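Hypothetical protein (PDB 2H9F) probably interconverts isomers of methylaconitate, as expected of a PrpF-family isomerase with a diaminopimelate epimerase-like fold. Local coordinates at residues Arg252-Gly257 against Glu268-Arg273; Glu28-Ser33 against Glu39-Leu44; Asn107-Ala112 against Leu177-Pro182. All blocks are in the same frame, centred on the assembly; numbering follows the deposited sequence. Where two conformers were deposited one is given.

Interaction 1 of 3, residues Arg252-Gly257 against Glu268-Arg273; sequences RIRVAG and EEAATR
Arg254 hydrogen-bonds to the backbone carbonyl of Arg273, the main polar tie between helix 244-260 and the loop that follows it. The donor NH2 of Arg254 lies 3.0 Å from Arg273 O, with an N-H...O angle of 155°. A second, weak bond runs to the same oxygen from Arg254 NH1, at 3.3 Å. Arg273 O therefore sits at the edge of the guanidinium, close to its plane, between the two terminal nitrogens. The group gets there because the chain leaves the helix extended and then bends at its third torsion (chi3 72°), which brings the edge of the guanidinium to Arg273 O. Its rotation is fixed further from outside: NE forms a salt bridge with Glu251 and NH1 also donates to Pro277 O, so the cationic end has several partners on helix and loop alike.

The apolar part is small and tight. Ala270 CB packs against both methyls of Val255, with Val255 CG2 only 3.5 Å from Ala270 CB and Val255 CG1 at 4.0 Å from it. Ala270 O also lies at the guanidinium edge, but its 3.9 Å from Arg254 NH2 is too far for a bond; it accepts instead from Arg273 N (3.0 Å from Ala270 O) and from Gln274 NE2.

The loop is thus folded back on the side of its own helix. Residues 268-273 make this return within the connection between the parallel strands 220-225 and 278-283, and Ile279 of the latter also touches Arg254.

Interaction 2 of 3, residues Glu28-Ser33 against Glu39-Leu44; sequences EDLPES and EARDRL
Leu44 of helix 39-49 reaches out to Leu30 and Pro31 of the preceding loop, and a single methyl does the touching. Its CG stands anti to the backbone N (chi1 173°), which carries CD2 across to the loop. There Leu44 CD2 meets Leu30 CD2 at 4.1 Å, the two leucine side chains slanting past each other. The same methyl points at the ring of Pro31, where Pro31 CD lies 4.1 Å from Leu44 CD2. Ile10 of strand 7-17 touches both Pro31 and Leu44, and so does the C-terminal Phe396, so the loop and helix share an apolar patch.

The other methyl of the loop leucine takes a different neighbour. Leu30 CD1 approaches the Arg41 guanidinium obliquely, a loose contact 4.5 Å from Arg41 NE. The polar end of Arg41 is engaged elsewhere: NE donates to Cys34 O, which holds the side chain alongside the loop.

One turn before Leu44, Ala40 faces Ser33. The hydroxyl of Ser33 stands between its own backbone N and carbonyl carbon (chi1 65°), placing Ser33 OG 3.7 Å from Ala40 CB. The carbonyl of Ser33 passes the same methyl, with Ser33 O 3.8 Å from Ala40 CB.

No direct hydrogen bond joins the two segments; a water molecule does so. It donates to Ser33 O over 2.9 Å and accepts from Arg41 N over 3.0 Å, giving a partner to an amide in the first turn of the helix. Between the two segments the chemistry is therefore mostly dispersive, methyl contacts near van der Waals distance plus one water bridging backbone to backbone, and the bond from Arg41 to Cys34 O adds a direct polar tie just beyond them.

Interaction 3 of 3, residues Asn107-Ala112 against Leu177-Pro182; sequences NLSTGA and LEFLDP
Leu177 of strand 175-180 pushes its branched end against Thr110 of helix 106-118, the two side chains crossing at about a right angle. Leu177 CD1 lies 3.6 Å from Thr110 OG1, and the other methyl, Leu177 CD2, settles 4.1 Å from Thr110 CA, so one methyl meets the hydroxyl and the other the backbone. Ser109 flanks this pair: its CB is 4.4 Å from Leu177 CD1. Two residues along the strand, the Phe179 ring swings toward the helix and brings CE2 to 4.2 Å from Ser109 OG in an oblique approach. Across the segments there is no hydrogen bond.

The hydroxyls that meet the strand are held by backbone carbonyls at and just before the start of the helix. Thr110 OG1 stands beside its own backbone N and donates to Asn107 O, 2.9 Å away. That carbonyl also accepts from Thr110 N at 3.2 Å, both donors arriving on the same face of its plane. A hydroxyl tied in this way can lie against a leucine methyl without being left short of a partner. Ser109 OG is likewise engaged, with Cys105 O, one turn back.

Farther out, Leu177 and Phe179 make backbone bonds to Met377 and Ala375 of strand 369-386. Ile146 of strand 144-153 touches both Ser109 and Phe179. The axes of segments 107-112 and 177-180 approach to 10.1 Å, with 111° between their directions, and Leu108 and Ala112 touch strands 71-77 and 85-92. A helix wrapped by strands in this manner is characteristic of the diaminopimelate epimerase-like fold, in which each lobe is built round a central helix.

How the interactions relate
Along the chain the three contacts follow in series, in the order interaction 2, interaction 3, interaction 1, and none nests in or crosses another. Interaction 2 closes a short loop, folding residues 28-33 onto the start of helix 39-49. Interaction 3 spans 64 intervening residues, many of them in strands, and joins helix 106-118 to strand 175-180, its centre about 8 Å from that of the chain. Interaction 1 is again local, returning 268-273 onto helix 244-260. The centre of interaction 3 lies about 25 Å from that of interaction 2 and about 32 Å from that of interaction 1, while the centres of these two peripheral helix-loop contacts are about 47 Å apart.

Interaction 1 of 3, residues Arg252-Gly257 against Glu268-Arg273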
ATOM      1  N   ARG A 252     -17.178 -33.703  -0.238  1.00 40.64           N
ATOM      2  CA  ARG A 252     -18.089 -34.661  -0.859  1.00 41.95           C
ATOM      3  C   ARG A 252     -19.513 -34.135  -0.875  1.00 40.47           C
ATOM      4  O   ARG A 252     -20.257 -34.313  -1.849  1.00 40.19           O
ATOM      5  CB  ARG A 252     -17.977 -36.023  -0.169  1.00 44.29           C
ATOM      6  CG  ARG A 252     -16.857 -36.832  -0.797  1.00 49.41           C
ATOM      7  CD  ARG A 252     -16.057 -37.591   0.193  1.00 60.61           C
ATOM      8  NE  ARG A 252     -16.660 -38.884   0.486  1.00 65.63           N
ATOM      9  CZ  ARG A 252     -16.422 -40.009  -0.183  1.00 67.25           C
ATOM     10  NH1 ARG A 252     -15.585 -40.039  -1.229  1.00 69.88           N
ATOM     11  NH2 ARG A 252     -17.046 -41.119   0.204  1.00 66.52           N
ATOM     12  N   ILE A 253     -19.867 -33.445   0.191  1.00 39.70           N
ATOM     13  CA  ILE A 253     -21.182 -32.819   0.287  1.00 40.77           C
ATOM     14  C   ILE A 253     -21.266 -31.677  -0.716  1.00 39.40           C
ATOM     15  O   ILE A 253     -22.259 -31.550  -1.463  1.00 40.30           O
ATOM     16  CB  ILE A 253     -21.488 -32.303   1.700  1.00 39.14           C
ATOM     17  CG1 ILE A 253     -21.346 -33.434   2.741  1.00 43.49           C
ATOM     18  CG2 ILE A 253     -22.909 -31.781   1.746  1.00 42.33           C
ATOM     19  CD1 ILE A 253     -21.507 -33.031   4.154  1.00 41.02           C
ATOM     20  N   ARG A 254     -20.199 -30.882  -0.776  1.00 37.09           N
ATOM     21  CA  ARG A 254     -20.151 -29.760  -1.692  1.00 36.82           C
ATOM     22  C   ARG A 254     -20.309 -30.276  -3.140  1.00 36.40           C
ATOM     23  O   ARG A 254     -21.068 -29.726  -3.914  1.00 36.57           O
ATOM     24  CB  ARG A 254     -18.833 -28.975  -1.523  1.00 37.36           C
ATOM     25  CG  ARG A 254     -18.849 -27.555  -2.147  1.00 38.72           C
ATOM     26  CD  ARG A 254     -17.476 -26.852  -2.108  1.00 37.22           C
ATOM     27  NE  ARG A 254     -16.540 -27.444  -3.063  1.00 39.33           N
ATOM     28  CZ  ARG A 254     -16.462 -27.162  -4.369  1.00 37.04           C
ATOM     29  NH1 ARG A 254     -17.191 -26.233  -4.944  1.00 40.31           N
ATOM     30  NH2 ARG A 254     -15.585 -27.798  -5.102  1.00 34.72           N
ATOM     31  N   VAL A 255     -19.614 -31.357  -3.478  1.00 37.41           N
ATOM     32  CA  VAL A 255     -19.683 -31.934  -4.838  1.00 36.14           C
ATOM     33  C   VAL A 255     -21.076 -32.485  -5.176  1.00 34.38           C
ATOM     34  O   VAL A 255     -21.596 -32.296  -6.286  1.00 37.38           O
ATOM     35  CB  VAL A 255     -18.575 -33.036  -5.006  1.00 38.01           C
ATOM     36  CG1 VAL A 255     -18.713 -33.793  -6.322  1.00 36.34           C
ATOM     37  CG2 VAL A 255     -17.187 -32.402  -4.908  1.00 36.22           C
ATOM     38  N   ALA A 256     -21.672 -33.175  -4.215  1.00 37.22           N
ATOM     39  CA  ALA A 256     -23.034 -33.679  -4.340  1.00 37.88           C
ATOM     40  C   ALA A 256     -24.029 -32.533  -4.656  1.00 38.60           C
ATOM     41  O   ALA A 256     -24.839 -32.641  -5.577  1.00 40.02           O
ATOM     42  CB  ALA A 256     -23.423 -34.417  -3.071  1.00 37.58           C
ATOM     43  N   GLY A 257     -23.925 -31.429  -3.925  1.00 39.56           N
ATOM     44  CA  GLY A 257     -24.760 -30.241  -4.181  1.00 39.73           C
ATOM     45  C   GLY A 257     -24.474 -29.591  -5.517  1.00 40.71           C
ATOM     46  O   GLY A 257     -25.401 -29.142  -6.200  1.00 41.54           O
ATOM     47  N   GLU A 268     -15.845 -35.501 -10.963  1.00 58.05           N
ATOM     48  CA  GLU A 268     -14.437 -35.192 -11.224  1.00 59.68           C
ATOM     49  C   GLU A 268     -14.244 -33.751 -11.722  1.00 58.54           C
ATOM     50  O   GLU A 268     -13.173 -33.156 -11.572  1.00 58.56           O
ATOM     51  CB  GLU A 268     -13.858 -36.187 -12.252  1.00 60.72           C
ATOM     52  CG  GLU A 268     -13.822 -37.671 -11.783  1.00 64.85           C
ATOM     53  CD  GLU A 268     -15.126 -38.451 -12.057  1.00 68.99           C
ATOM     54  OE1 GLU A 268     -15.676 -38.350 -13.182  1.00 71.72           O
ATOM     55  OE2 GLU A 268     -15.589 -39.181 -11.148  1.00 71.02           O
ATOM     56  N   GLU A 269     -15.288 -33.213 -12.336  1.00 57.04           N
ATOM     57  CA  GLU A 269     -15.346 -31.811 -12.739  1.00 57.31           C
ATOM     58  C   GLU A 269     -15.153 -30.843 -11.555  1.00 56.39           C
ATOM     59  O   GLU A 269     -14.741 -29.692 -11.729  1.00 56.01           O
ATOM     60  CB  GLU A 269     -16.719 -31.580 -13.362  1.00 58.11           C
ATOM     61  CG  GLU A 269     -16.852 -30.436 -14.329  1.00 61.37           C
ATOM     62  CD  GLU A 269     -17.896 -30.740 -15.402  1.00 63.35           C
ATOM     63  OE1 GLU A 269     -17.702 -31.735 -16.146  1.00 63.08           O
ATOM     64  OE2 GLU A 269     -18.901 -29.991 -15.495  1.00 65.24           O
ATOM     65  N   ALA A 270     -15.478 -31.319 -10.356  1.00 55.81           N
ATOM     66  CA  ALA A 270     -15.386 -30.513  -9.136  1.00 55.00           C
ATOM     67  C   ALA A 270     -13.934 -30.297  -8.703  1.00 54.71           C
ATOM     68  O   ALA A 270     -13.615 -29.295  -8.060  1.00 52.76           O
ATOM     69  CB  ALA A 270     -16.185 -31.159  -8.021  1.00 54.60           C
ATOM     70  N   ALA A 271     -13.045 -31.222  -9.063  1.00 54.30           N
ATOM     71  CA  ALA A 271     -11.611 -31.036  -8.799  1.00 54.88           C
ATOM     72  C   ALA A 271     -11.115 -29.683  -9.327  1.00 54.88           C
ATOM     73  O   ALA A 271     -10.251 -29.052  -8.719  1.00 55.21           O
ATOM     74  CB  ALA A 271     -10.768 -32.195  -9.407  1.00 53.86           C
ATOM     75  N   THR A 272     -11.671 -29.244 -10.452  1.00 55.33           N
ATOM     76  CA  THR A 272     -11.227 -28.026 -11.101  1.00 55.56           C
ATOM     77  C   THR A 272     -12.323 -26.959 -11.024  1.00 56.57           C
ATOM     78  O   THR A 272     -12.373 -26.056 -11.841  1.00 58.24           O
ATOM     79  CB  THR A 272     -10.847 -28.325 -12.561  1.00 55.96           C
ATOM     80  OG1 THR A 272     -12.028 -28.646 -13.300  1.00 55.75           O
ATOM     81  CG2 THR A 272      -9.863 -29.508 -12.637  1.00 52.09           C
ATOM     82  N   ARG A 273     -13.212 -27.077 -10.046  1.00 56.90           N
ATOM     83  CA  ARG A 273     -14.212 -26.047  -9.781  1.00 57.73           C
ATOM     84  C   ARG A 273     -14.392 -25.927  -8.280  1.00 53.58           C
ATOM     85  O   ARG A 273     -15.374 -26.387  -7.713  1.00 50.95           O
ATOM     86  CB  ARG A 273     -15.538 -26.370 -10.465  1.00 59.80           C
ATOM     87  CG  ARG A 273     -16.533 -25.191 -10.431  1.00 64.45           C
ATOM     88  CD  ARG A 273     -18.003 -25.654 -10.327  1.00 65.17           C
ATOM     89  NE  ARG A 273     -18.955 -24.533 -10.352  1.00 67.71           N
ATOM     90  CZ  ARG A 273     -19.334 -23.884 -11.456  1.00 71.46           C
ATOM     91  NH1 ARG A 273     -18.855 -24.223 -12.649  1.00 73.99           N
ATOM     92  NH2 ARG A 273     -20.202 -22.880 -11.372  1.00 71.22           N
TER

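Interaction 2 of 3, residues Glu28-Ser33 against Glu39-Leu44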
ATOM      1  N   GLU A  28     -17.918  17.843 -11.725  1.00 32.81           N
ATOM      2  CA  GLU A  28     -17.650  19.253 -12.012  1.00 35.23           C
ATOM      3  C   GLU A  28     -16.245  19.717 -11.623  1.00 32.83           C
ATOM      4  O   GLU A  28     -15.769  20.719 -12.141  1.00 30.68           O
ATOM      5  CB  GLU A  28     -18.686  20.138 -11.284  1.00 36.56           C
ATOM      6  CG  GLU A  28     -18.527  20.164  -9.734  1.00 42.49           C
ATOM      7  CD  GLU A  28     -19.760  20.744  -8.972  1.00 46.82           C
ATOM      8  OE1 GLU A  28     -19.946  21.981  -9.128  1.00 48.10           O
ATOM      9  OE2 GLU A  28     -20.499  19.970  -8.231  1.00 50.12           O
ATOM     10  N   ASP A  29     -15.590  19.017 -10.692  1.00 32.50           N
ATOM     11  CA  ASP A  29     -14.216  19.354 -10.290  1.00 31.73           C
ATOM     12  C   ASP A  29     -13.135  18.821 -11.228  1.00 32.79           C
ATOM     13  O   ASP A  29     -11.951  19.182 -11.096  1.00 31.74           O
ATOM     14  CB  ASP A  29     -13.932  18.828  -8.898  1.00 33.07           C
ATOM     15  CG  ASP A  29     -14.732  19.529  -7.827  1.00 32.86           C
ATOM     16  OD1 ASP A  29     -15.191  20.684  -8.087  1.00 30.63           O
ATOM     17  OD2 ASP A  29     -14.890  18.921  -6.715  1.00 30.31           O
ATOM     18  N   LEU A  30     -13.519  17.981 -12.185  1.00 31.70           N
ATOM     19  CA  LEU A  30     -12.535  17.361 -13.060  1.00 30.42           C
ATOM     20  C   LEU A  30     -12.169  18.335 -14.143  1.00 31.68           C
ATOM     21  O   LEU A  30     -13.010  19.112 -14.595  1.00 32.51           O
ATOM     22  CB  LEU A  30     -13.074  16.080 -13.717  1.00 29.76           C
ATOM     23  CG  LEU A  30     -13.310  14.880 -12.787  1.00 34.32           C
ATOM     24  CD1 LEU A  30     -13.943  13.689 -13.540  1.00 26.65           C
ATOM     25  CD2 LEU A  30     -12.046  14.441 -12.058  1.00 25.84           C
ATOM     26  N   PRO A  31     -10.945  18.223 -14.656  1.00 31.62           N
ATOM     27  CA  PRO A  31     -10.636  18.937 -15.895  1.00 30.36           C
ATOM     28  C   PRO A  31     -11.642  18.703 -16.992  1.00 33.89           C
ATOM     29  O   PRO A  31     -12.242  17.647 -17.096  1.00 32.85           O
ATOM     30  CB  PRO A  31      -9.283  18.373 -16.292  1.00 31.74           C
ATOM     31  CG  PRO A  31      -8.678  17.920 -15.033  1.00 29.08           C
ATOM     32  CD  PRO A  31      -9.817  17.407 -14.216  1.00 28.89           C
ATOM     33  N   GLU A  32     -11.832  19.712 -17.824  1.00 32.96           N
ATOM     34  CA  GLU A  32     -12.908  19.664 -18.762  1.00 36.31           C
ATOM     35  C   GLU A  32     -12.809  18.419 -19.622  1.00 32.76           C
ATOM     36  O   GLU A  32     -13.811  17.781 -19.898  1.00 32.87           O
ATOM     37  CB  GLU A  32     -12.905  20.907 -19.636  1.00 36.56           C
ATOM     38  CG  GLU A  32     -14.151  21.033 -20.517  1.00 44.07           C
ATOM     39  CD  GLU A  32     -14.081  22.214 -21.520  1.00 47.81           C
ATOM     40  OE1 GLU A  32     -13.223  23.127 -21.368  1.00 58.93           O
ATOM     41  OE2 GLU A  32     -14.907  22.216 -22.455  1.00 57.27           O
ATOM     42  N   SER A  33     -11.610  18.066 -20.048  1.00 30.47           N
ATOM     43  CA  SER A  33     -11.440  16.880 -20.885  1.00 32.61           C
ATOM     44  C   SER A  33     -11.836  15.580 -20.193  1.00 31.50           C
ATOM     45  O   SER A  33     -12.158  14.603 -20.848  1.00 33.43           O
ATOM     46  CB  SER A  33     -10.008  16.778 -21.395  1.00 32.69           C
ATOM     47  OG  SER A  33      -9.119  16.585 -20.341  1.00 30.87           O
ATOM     48  N   GLU A  39     -10.302   8.569 -23.076  1.00 37.31           N
ATOM     49  CA  GLU A  39      -8.892   8.353 -22.832  1.00 35.26           C
ATOM     50  C   GLU A  39      -8.315   9.371 -21.830  1.00 32.90           C
ATOM     51  O   GLU A  39      -7.569   8.973 -20.955  1.00 33.92           O
ATOM     52  CB  GLU A  39      -8.151   8.322 -24.186  1.00 39.77           C
ATOM     53  CG  GLU A  39      -6.588   8.171 -24.147  1.00 49.73           C
ATOM     54  CD  GLU A  39      -6.032   6.762 -23.750  1.00 66.68           C
ATOM     55  OE1 GLU A  39      -6.785   5.739 -23.886  1.00 72.68           O
ATOM     56  OE2 GLU A  39      -4.833   6.716 -23.302  1.00 72.05           O
ATOM     57  N   ALA A  40      -8.698  10.653 -21.890  1.00 28.76           N
ATOM     58  CA  ALA A  40      -8.162  11.650 -20.949  1.00 31.21           C
ATOM     59  C   ALA A  40      -8.492  11.265 -19.528  1.00 27.17           C
ATOM     60  O   ALA A  40      -7.666  11.345 -18.613  1.00 34.19           O
ATOM     61  CB  ALA A  40      -8.696  13.017 -21.265  1.00 29.86           C
ATOM     62  N   ARG A  41      -9.730  10.849 -19.310  1.00 28.87           N
ATOM     63  CA  ARG A  41     -10.178  10.524 -17.957  1.00 29.03           C
ATOM     64  C   ARG A  41      -9.376   9.330 -17.401  1.00 26.63           C
ATOM     65  O   ARG A  41      -8.924   9.304 -16.247  1.00 29.11           O
ATOM     66  CB  ARG A  41     -11.689  10.204 -17.983  1.00 30.82           C
ATOM     67  CG  ARG A  41     -12.171   9.737 -16.631  1.00 27.77           C
ATOM     68  CD  ARG A  41     -13.628   9.343 -16.633  1.00 28.43           C
ATOM     69  NE  ARG A  41     -14.461  10.527 -16.662  1.00 33.19           N
ATOM     70  CZ  ARG A  41     -15.787  10.516 -16.760  1.00 33.06           C
ATOM     71  NH1 ARG A  41     -16.471   9.372 -16.786  1.00 32.36           N
ATOM     72  NH2 ARG A  41     -16.427  11.669 -16.766  1.00 31.62           N
ATOM     73  N   ASP A  42      -9.234   8.325 -18.240  1.00 28.36           N
ATOM     74  CA  ASP A  42      -8.541   7.071 -17.905  1.00 27.63           C
ATOM     75  C   ASP A  42      -7.100   7.405 -17.554  1.00 29.84           C
ATOM     76  O   ASP A  42      -6.623   7.025 -16.472  1.00 29.98           O
ATOM     77  CB  ASP A  42      -8.661   6.101 -19.122  1.00 28.61           C
ATOM     78  CG  ASP A  42     -10.023   5.380 -19.182  1.00 23.03           C
ATOM     79  OD1 ASP A  42     -10.957   5.780 -18.457  1.00 32.94           O
ATOM     80  OD2 ASP A  42     -10.147   4.419 -19.981  1.00 36.70           O
ATOM     81  N   ARG A  43      -6.437   8.200 -18.406  1.00 31.26           N
ATOM     82  CA  ARG A  43      -5.049   8.668 -18.173  0.50 29.83           C
ATOM     83  C   ARG A  43      -4.937   9.428 -16.858  1.00 31.93           C
ATOM     84  O   ARG A  43      -3.983   9.221 -16.040  1.00 29.84           O
ATOM     85  CB  ARG A  43      -4.601   9.602 -19.322  0.50 32.02           C
ATOM     86  CG  ARG A  43      -4.602   9.001 -20.711  0.50 30.34           C
ATOM     87  CD  ARG A  43      -3.826   9.846 -21.761  0.50 29.53           C
ATOM     88  NE  ARG A  43      -4.496  11.091 -22.172  0.50 25.31           N
ATOM     89  CZ  ARG A  43      -5.080  11.280 -23.360  0.50 30.15           C
ATOM     90  NH1 ARG A  43      -5.093  10.312 -24.260  0.50 22.31           N
ATOM     91  NH2 ARG A  43      -5.675  12.424 -23.652  0.50 31.45           N
ATOM     92  N   LEU A  44      -5.912  10.315 -16.622  1.00 29.46           N
ATOM     93  CA  LEU A  44      -5.884  11.110 -15.408  1.00 29.78           C
ATOM     94  C   LEU A  44      -5.852  10.192 -14.187  1.00 29.76           C
ATOM     95  O   LEU A  44      -5.000  10.336 -13.312  1.00 30.97           O
ATOM     96  CB  LEU A  44      -7.063  12.090 -15.312  1.00 30.95           C
ATOM     97  CG  LEU A  44      -7.133  12.810 -13.939  1.00 30.93           C
ATOM     98  CD1 LEU A  44      -5.942  13.707 -13.737  1.00 29.90           C
ATOM     99  CD2 LEU A  44      -8.453  13.601 -13.771  1.00 32.56           C
TER
HETATM  100  O   HOH W   1     -12.092  11.716 -20.993  1.00 34.65           O

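Interaction 3 of 3, residues Asn107-Ala112 against Leu177-Pro182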
ATOM      1  N   ASN A 107     -18.060  -2.099  -1.570  1.00 47.29           N
ATOM      2  CA  ASN A 107     -17.378  -1.452  -0.417  1.00 44.28           C
ATOM      3  C   ASN A 107     -17.303   0.049  -0.632  1.00 41.69           C
ATOM      4  O   ASN A 107     -17.709   0.802   0.287  1.00 40.32           O
ATOM      5  CB  ASN A 107     -16.025  -2.100  -0.088  1.00 41.63           C
ATOM      6  CG  ASN A 107     -16.207  -3.372   0.708  1.00 46.14           C
ATOM      7  OD1 ASN A 107     -16.347  -3.340   1.940  1.00 38.30           O
ATOM      8  ND2 ASN A 107     -16.303  -4.489   0.015  1.00 43.66           N
ATOM      9  N   LEU A 108     -16.893   0.472  -1.855  1.00 38.78           N
ATOM     10  CA  LEU A 108     -16.838   1.903  -2.151  1.00 36.96           C
ATOM     11  C   LEU A 108     -18.215   2.561  -2.283  1.00 35.88           C
ATOM     12  O   LEU A 108     -18.310   3.770  -2.110  1.00 34.45           O
ATOM     13  CB  LEU A 108     -15.908   2.250  -3.330  1.00 38.05           C
ATOM     14  CG  LEU A 108     -14.394   2.210  -3.044  1.00 36.40           C
ATOM     15  CD1 LEU A 108     -13.657   2.921  -4.151  1.00 35.05           C
ATOM     16  CD2 LEU A 108     -13.919   2.744  -1.653  1.00 32.26           C
ATOM     17  N   SER A 109     -19.279   1.790  -2.514  1.00 34.17           N
ATOM     18  CA  SER A 109     -20.674   2.319  -2.388  1.00 34.75           C
ATOM     19  C   SER A 109     -20.922   3.047  -1.086  1.00 34.01           C
ATOM     20  O   SER A 109     -21.578   4.082  -1.055  1.00 34.83           O
ATOM     21  CB  SER A 109     -21.684   1.170  -2.481  1.00 38.23           C
ATOM     22  OG  SER A 109     -21.492   0.493  -3.704  1.00 38.44           O
ATOM     23  N   THR A 110     -20.404   2.484  -0.001  1.00 30.36           N
ATOM     24  CA  THR A 110     -20.538   3.112   1.288  1.00 33.57           C
ATOM     25  C   THR A 110     -19.943   4.520   1.192  1.00 33.26           C
ATOM     26  O   THR A 110     -20.580   5.461   1.613  1.00 33.68           O
ATOM     27  CB  THR A 110     -19.840   2.300   2.382  1.00 31.32           C
ATOM     28  OG1 THR A 110     -19.950   0.890   2.103  1.00 35.23           O
ATOM     29  CG2 THR A 110     -20.452   2.602   3.719  1.00 33.02           C
ATOM     30  N   GLY A 111     -18.753   4.646   0.574  1.00 31.95           N
ATOM     31  CA  GLY A 111     -18.105   5.928   0.396  1.00 31.02           C
ATOM     32  C   GLY A 111     -18.877   6.841  -0.542  1.00 31.62           C
ATOM     33  O   GLY A 111     -18.944   8.047  -0.316  1.00 34.97           O
ATOM     34  N   ALA A 112     -19.486   6.271  -1.575  1.00 30.18           N
ATOM     35  CA  ALA A 112     -20.342   7.053  -2.482  1.00 31.68           C
ATOM     36  C   ALA A 112     -21.469   7.754  -1.714  1.00 32.13           C
ATOM     37  O   ALA A 112     -21.755   8.891  -1.983  1.00 32.76           O
ATOM     38  CB  ALA A 112     -20.905   6.205  -3.610  1.00 29.97           C
ATOM     39  N   LEU A 177     -26.710  -0.285   3.829  1.00 27.36           N
ATOM     40  CA  LEU A 177     -26.895  -0.207   2.402  1.00 29.65           C
ATOM     41  C   LEU A 177     -27.983  -1.154   1.973  1.00 30.21           C
ATOM     42  O   LEU A 177     -28.035  -2.270   2.487  1.00 31.55           O
ATOM     43  CB  LEU A 177     -25.605  -0.615   1.669  1.00 30.40           C
ATOM     44  CG  LEU A 177     -24.305   0.171   1.916  1.00 30.72           C
ATOM     45  CD1 LEU A 177     -23.117  -0.578   1.297  1.00 32.25           C
ATOM     46  CD2 LEU A 177     -24.400   1.615   1.386  1.00 27.52           C
ATOM     47  N   GLU A 178     -28.808  -0.737   1.005  1.00 31.18           N
ATOM     48  CA  GLU A 178     -29.791  -1.602   0.369  1.00 33.22           C
ATOM     49  C   GLU A 178     -29.535  -1.628  -1.128  1.00 32.04           C
ATOM     50  O   GLU A 178     -29.629  -0.603  -1.780  1.00 29.24           O
ATOM     51  CB  GLU A 178     -31.249  -1.120   0.557  1.00 30.97           C
ATOM     52  CG  GLU A 178     -31.595  -0.672   1.926  1.00 40.40           C
ATOM     53  CD  GLU A 178     -33.103  -0.437   2.123  1.00 40.65           C
ATOM     54  OE1 GLU A 178     -33.835  -0.212   1.150  1.00 52.61           O
ATOM     55  OE2 GLU A 178     -33.543  -0.501   3.286  1.00 61.22           O
ATOM     56  N   PHE A 179     -29.237  -2.812  -1.644  1.00 29.58           N
ATOM     57  CA  PHE A 179     -29.069  -3.022  -3.059  1.00 30.79           C
ATOM     58  C   PHE A 179     -30.389  -3.514  -3.611  1.00 31.47           C
ATOM     59  O   PHE A 179     -30.841  -4.617  -3.299  1.00 31.28           O
ATOM     60  CB  PHE A 179     -27.955  -4.031  -3.292  1.00 30.93           C
ATOM     61  CG  PHE A 179     -26.606  -3.535  -2.875  1.00 30.84           C
ATOM     62  CD1 PHE A 179     -26.218  -3.588  -1.555  1.00 30.90           C
ATOM     63  CD2 PHE A 179     -25.738  -2.973  -3.793  1.00 32.79           C
ATOM     64  CE1 PHE A 179     -24.977  -3.121  -1.147  1.00 35.86           C
ATOM     65  CE2 PHE A 179     -24.474  -2.504  -3.397  1.00 32.60           C
ATOM     66  CZ  PHE A 179     -24.109  -2.580  -2.067  1.00 32.72           C
ATOM     67  N   LEU A 180     -31.030  -2.681  -4.418  1.00 34.27           N
ATOM     68  CA  LEU A 180     -32.329  -3.004  -4.953  1.00 34.71           C
ATOM     69  C   LEU A 180     -32.202  -3.906  -6.172  1.00 36.63           C
ATOM     70  O   LEU A 180     -31.341  -3.699  -7.030  1.00 35.13           O
ATOM     71  CB  LEU A 180     -33.091  -1.737  -5.331  1.00 34.84           C
ATOM     72  CG  LEU A 180     -33.285  -0.723  -4.195  1.00 35.12           C
ATOM     73  CD1 LEU A 180     -34.319   0.358  -4.608  1.00 26.89           C
ATOM     74  CD2 LEU A 180     -33.737  -1.353  -2.896  1.00 30.10           C
ATOM     75  N   ASP A 181     -33.070  -4.909  -6.235  1.00 38.01           N
ATOM     76  CA  ASP A 181     -33.153  -5.828  -7.386  1.00 42.31           C
ATOM     77  C   ASP A 181     -31.775  -6.289  -7.827  1.00 42.41           C
ATOM     78  O   ASP A 181     -31.408  -6.119  -8.972  1.00 38.85           O
ATOM     79  CB  ASP A 181     -33.929  -5.196  -8.564  1.00 42.60           C
ATOM     80  CG  ASP A 181     -35.386  -4.771  -8.175  1.00 52.44           C
ATOM     81  OD1 ASP A 181     -36.117  -5.529  -7.456  1.00 52.30           O
ATOM     82  OD2 ASP A 181     -35.795  -3.651  -8.592  1.00 56.25           O
ATOM     83  N   PRO A 182     -31.014  -6.888  -6.905  1.00 43.66           N
ATOM     84  CA  PRO A 182     -29.643  -7.316  -7.156  1.00 48.96           C
ATOM     85  C   PRO A 182     -29.527  -8.473  -8.158  1.00 52.26           C
ATOM     86  O   PRO A 182     -30.450  -9.279  -8.289  1.00 51.80           O
ATOM     87  CB  PRO A 182     -29.161  -7.745  -5.751  1.00 47.53           C
ATOM     88  CG  PRO A 182     -30.387  -8.161  -5.039  1.00 44.52           C
ATOM     89  CD  PRO A 182     -31.455  -7.242  -5.541  1.00 44.81           C
TER